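Local structure of putative hydroxymethylglutaryl-CoA synthase (Streptococcus mutans, 3SQZ) at residues Q118-G122 with A123-H127; Y154-L157 with H158-H162. The protein probably acts as a hydroxymethylglutaryl-CoA synthase, an acyltransferase of the thiolase fold, and binds coenzyme A. All blocks are in the same frame, centred on the assembly; numbering follows the deposited sequence.

Contact 1 (Q118-G122 with A123-H127); sequences QSKAG and AVYVH
Lys120 lays its aliphatic end across one face of the Tyr125 ring, while Gly122 O sits at the edge of that ring, near its plane. The lysine comes in from the loop that leads into helix 122-129, and the two side chains cross at about a right angle. Its CE stands 3.8 Å from the ring centroid, a CH-pi contact over the face that is shifted toward the hydroxyl-bearing end, where CE comes within 3.5 Å of Tyr125 CZ. NZ stays on the same side of the ring but has passed its rim near CZ and CE1, 4.2 Å from the centroid and 34° off the normal, an off-centre cation-pi contact. Lys120 gets this far because its chain is fully extended, starting with CG anti to the backbone N (chi1 180°). On its flank CE also rests against Val124 CG1 at 3.8 Å.

Val124 N donates to Ala121 O over 3.0 Å, from above the carbonyl plane. The next carbonyl, Gly122 O, receives two weak bonds, from Tyr125 N and from Val126 N, as the first turn closes. This is a loop-to-helix junction with an i to i+5 lysine-aromatic pair across its first turn, structural packing away from the coenzyme A pocket.

The loop residues are tied down by Asp117, whose OD2 accepts from the amides of Ser119 and Lys120, and Glu140 accepts from Gly122 N. Ala123 packs on strands 105-111 and 137-141, Val126 on helix 85-94, and Tyr125 meets Tyr419 edge-to-face, so the start of helix 122-129 packs on both the sheet and helix 85-94.

Contact 2 (Y154-L157 with H158-H162); sequences YAKL and HVEKH
The last two turns of helix 147-161 carry an i to i+4 salt bridge, in which Lys156 reaches Glu160 one turn further on. Lys156 NZ donates to Glu160 OE2 across 2.8 Å, meeting the oxygen from above the carboxylate plane, 37° out of it. The two side chains run side by side and point the same way; the glutamate is extended, whereas the lysine's CB leaves the backbone away from residues 158-162, and the bend at chi2 (-80°) turns the chain so that NZ comes to Glu160. The ammonium is shared: Asp207 forms a second salt bridge with it, and two carboxylates around one lysine would be expected to stabilise its positive charge.

Below the side chains runs a regular ladder of helical bonds. His158 N donates to Tyr154 O over 2.9 Å, and the bond from Val159 N to Ala155 O is 3.0 Å long. Glu160 N and Lys161 N continue the ladder to Lys156 O and Leu157 O. At the edge of this backbone, Val159 CG2 lies 3.4 Å from Ala155 O.

On the buried side His158 CB approaches the Tyr154 ring obliquely, with 4.4 Å to CE1. The imidazole leads away from the turn, and its NE2 bonds to Asp106 OD1, tying the helix to strand 105-111. The side toward the sheet is mixed: Ala155 and Val159 pack on Val167 of strand 166-175 and Tyr154 on strand 137-141, while Lys156 reaches Asp207 of strand 203-213. Helices packed on a mixed sheet in this way belong to the layered alpha/beta architecture of the thiolase fold.

How the contacts relate
Both contacts show short-range side-chain pairing along one chain: contact 1 at the start of helix 122-129, contact 2 near the end of helix 147-161. Their centres lie about 21 Å apart, and the nearest atoms stay about 11 Å from each other, so they do not touch. What joins them is the sheet: strands 105-111 and 137-141 each receive side chains from both helices. The pairing differs in kind, a lysine over an aromatic face in one and a lysine salt-bridged to two carboxylates in the other. Neither belongs to the predicted active site or to the coenzyme A pocket, although Cys145, the predicted acyl-thioester residue, falls between them in sequence.

Contact 1 (Q118-G122 with A123-H127)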
# COMPACT_ATOMS: atom_id res chain seq x y z
N GLN A 118 9.97 -18.31 0.19
CA GLN A 118 10.13 -18.33 -1.26
C GLN A 118 9.13 -19.26 -1.94
O GLN A 118 8.97 -19.21 -3.17
CB GLN A 118 11.56 -18.72 -1.63
CG GLN A 118 12.55 -17.68 -1.14
CD GLN A 118 12.19 -16.31 -1.67
OE1 GLN A 118 12.14 -16.11 -2.89
NE2 GLN A 118 11.92 -15.36 -0.78
N SER A 119 8.47 -20.10 -1.15
CA SER A 119 7.52 -21.09 -1.65
C SER A 119 6.12 -20.83 -1.10
O SER A 119 5.16 -20.64 -1.86
CB SER A 119 7.99 -22.50 -1.28
OG SER A 119 7.01 -23.47 -1.62
N LYS A 120 5.99 -20.84 0.22
CA LYS A 120 4.67 -20.71 0.83
C LYS A 120 4.17 -19.28 0.74
O LYS A 120 4.83 -18.35 1.22
CB LYS A 120 4.73 -21.17 2.29
CG LYS A 120 3.39 -21.06 3.01
CD LYS A 120 3.42 -21.77 4.36
CE LYS A 120 2.11 -21.60 5.10
NZ LYS A 120 2.01 -22.56 6.23
N ALA A 121 3.01 -19.08 0.14
CA ALA A 121 2.42 -17.75 0.06
C ALA A 121 2.04 -17.23 1.44
O ALA A 121 1.40 -17.93 2.23
CB ALA A 121 1.20 -17.78 -0.82
N GLY A 122 2.37 -15.97 1.72
CA GLY A 122 1.98 -15.35 2.97
C GLY A 122 0.47 -15.32 3.14
O GLY A 122 -0.04 -15.31 4.26
N ALA A 123 -0.25 -15.34 2.02
CA ALA A 123 -1.71 -15.38 2.03
C ALA A 123 -2.26 -16.57 2.81
O ALA A 123 -3.35 -16.50 3.37
CB ALA A 123 -2.25 -15.40 0.62
N VAL A 124 -1.54 -17.70 2.81
CA VAL A 124 -2.03 -18.87 3.53
C VAL A 124 -2.14 -18.58 5.03
O VAL A 124 -3.12 -18.97 5.67
CB VAL A 124 -1.13 -20.09 3.26
CG1 VAL A 124 -1.54 -21.26 4.15
CG2 VAL A 124 -1.19 -20.48 1.78
N TYR A 125 -1.16 -17.89 5.58
CA TYR A 125 -1.21 -17.50 6.99
C TYR A 125 -2.36 -16.55 7.27
O TYR A 125 -3.00 -16.64 8.31
CB TYR A 125 0.09 -16.84 7.43
CG TYR A 125 1.29 -17.76 7.42
CD1 TYR A 125 1.43 -18.77 8.36
CD2 TYR A 125 2.30 -17.59 6.48
CE1 TYR A 125 2.54 -19.59 8.37
CE2 TYR A 125 3.40 -18.41 6.48
CZ TYR A 125 3.52 -19.41 7.42
OH TYR A 125 4.64 -20.20 7.40
N VAL A 126 -2.60 -15.62 6.36
CA VAL A 126 -3.69 -14.68 6.56
C VAL A 126 -5.03 -15.42 6.56
O VAL A 126 -5.89 -15.18 7.41
CB VAL A 126 -3.66 -13.56 5.51
CG1 VAL A 126 -4.82 -12.59 5.73
CG2 VAL A 126 -2.33 -12.81 5.56
N HIS A 127 -5.19 -16.33 5.61
CA HIS A 127 -6.37 -17.18 5.54
C HIS A 127 -6.64 -17.88 6.88
O HIS A 127 -7.76 -17.89 7.39
CB HIS A 127 -6.21 -18.20 4.41
CG HIS A 127 -7.36 -19.15 4.30
ND1 HIS A 127 -7.44 -20.29 5.05
CD2 HIS A 127 -8.48 -19.11 3.54
CE1 HIS A 127 -8.57 -20.92 4.77
NE2 HIS A 127 -9.22 -20.22 3.85

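Contact 2 (Y154-L157 with H158-H162)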
# COMPACT_ATOMS: atom_id res chain seq x y z
N TYR A 154 -7.89 -9.27 -10.89
CA TYR A 154 -8.30 -10.67 -10.84
C TYR A 154 -9.51 -10.81 -9.90
O TYR A 154 -10.48 -11.49 -10.22
CB TYR A 154 -7.13 -11.54 -10.40
CG TYR A 154 -7.36 -13.04 -10.35
CD1 TYR A 154 -8.45 -13.65 -10.97
CD2 TYR A 154 -6.46 -13.85 -9.68
CE1 TYR A 154 -8.63 -15.04 -10.90
CE2 TYR A 154 -6.62 -15.23 -9.61
CZ TYR A 154 -7.70 -15.81 -10.22
OH TYR A 154 -7.85 -17.19 -10.13
N ALA A 155 -9.45 -10.16 -8.73
CA ALA A 155 -10.56 -10.22 -7.79
C ALA A 155 -11.87 -9.79 -8.45
O ALA A 155 -12.91 -10.45 -8.29
CB ALA A 155 -10.27 -9.33 -6.59
N LYS A 156 -11.82 -8.68 -9.18
CA LYS A 156 -13.00 -8.13 -9.82
C LYS A 156 -13.58 -9.11 -10.83
O LYS A 156 -14.79 -9.34 -10.87
CB LYS A 156 -12.62 -6.80 -10.49
CG LYS A 156 -13.78 -5.96 -10.97
CD LYS A 156 -14.32 -6.43 -12.30
CE LYS A 156 -15.38 -5.47 -12.80
NZ LYS A 156 -15.89 -5.85 -14.14
N LEU A 157 -12.72 -9.70 -11.66
CA LEU A 157 -13.19 -10.64 -12.66
C LEU A 157 -13.75 -11.92 -12.05
O LEU A 157 -14.72 -12.49 -12.54
CB LEU A 157 -12.08 -10.99 -13.65
CG LEU A 157 -11.57 -9.80 -14.45
CD1 LEU A 157 -10.46 -10.24 -15.39
CD2 LEU A 157 -12.70 -9.12 -15.21
N HIS A 158 -13.10 -12.39 -10.99
CA HIS A 158 -13.56 -13.58 -10.29
C HIS A 158 -14.97 -13.39 -9.73
O HIS A 158 -15.83 -14.25 -9.88
CB HIS A 158 -12.56 -13.94 -9.18
CG HIS A 158 -13.04 -15.02 -8.26
ND1 HIS A 158 -12.88 -16.36 -8.53
CD2 HIS A 158 -13.68 -14.94 -7.07
CE1 HIS A 158 -13.39 -17.07 -7.54
NE2 HIS A 158 -13.88 -16.23 -6.64
N VAL A 159 -15.21 -12.25 -9.09
CA VAL A 159 -16.52 -11.99 -8.53
C VAL A 159 -17.56 -11.82 -9.64
O VAL A 159 -18.69 -12.28 -9.51
CB VAL A 159 -16.52 -10.78 -7.59
CG1 VAL A 159 -17.94 -10.43 -7.17
CG2 VAL A 159 -15.65 -11.07 -6.37
N GLU A 160 -17.17 -11.19 -10.74
CA GLU A 160 -18.09 -11.06 -11.86
C GLU A 160 -18.54 -12.43 -12.37
O GLU A 160 -19.71 -12.64 -12.67
CB GLU A 160 -17.48 -10.24 -12.99
CG GLU A 160 -18.47 -9.97 -14.12
CD GLU A 160 -17.97 -8.94 -15.12
OE1 GLU A 160 -18.68 -8.71 -16.12
OE2 GLU A 160 -16.89 -8.36 -14.91
N LYS A 161 -17.61 -13.37 -12.44
CA LYS A 161 -17.91 -14.73 -12.88
C LYS A 161 -18.73 -15.48 -11.83
O LYS A 161 -19.63 -16.26 -12.17
CB LYS A 161 -16.61 -15.49 -13.19
CG LYS A 161 -16.77 -16.99 -13.48
CD LYS A 161 -17.67 -17.28 -14.68
CE LYS A 161 -17.00 -16.89 -15.99
NZ LYS A 161 -17.79 -17.37 -17.16
N HIS A 162 -18.42 -15.24 -10.55
CA HIS A 162 -19.06 -15.91 -9.43
C HIS A 162 -19.60 -14.86 -8.45
O HIS A 162 -18.99 -14.59 -7.41
CB HIS A 162 -18.06 -16.82 -8.72
CG HIS A 162 -17.43 -17.84 -9.62
ND1 HIS A 162 -18.15 -18.86 -10.20
CD2 HIS A 162 -16.15 -18.00 -10.03
CE1 HIS A 162 -17.35 -19.60 -10.94
NE2 HIS A 162 -16.13 -19.11 -10.85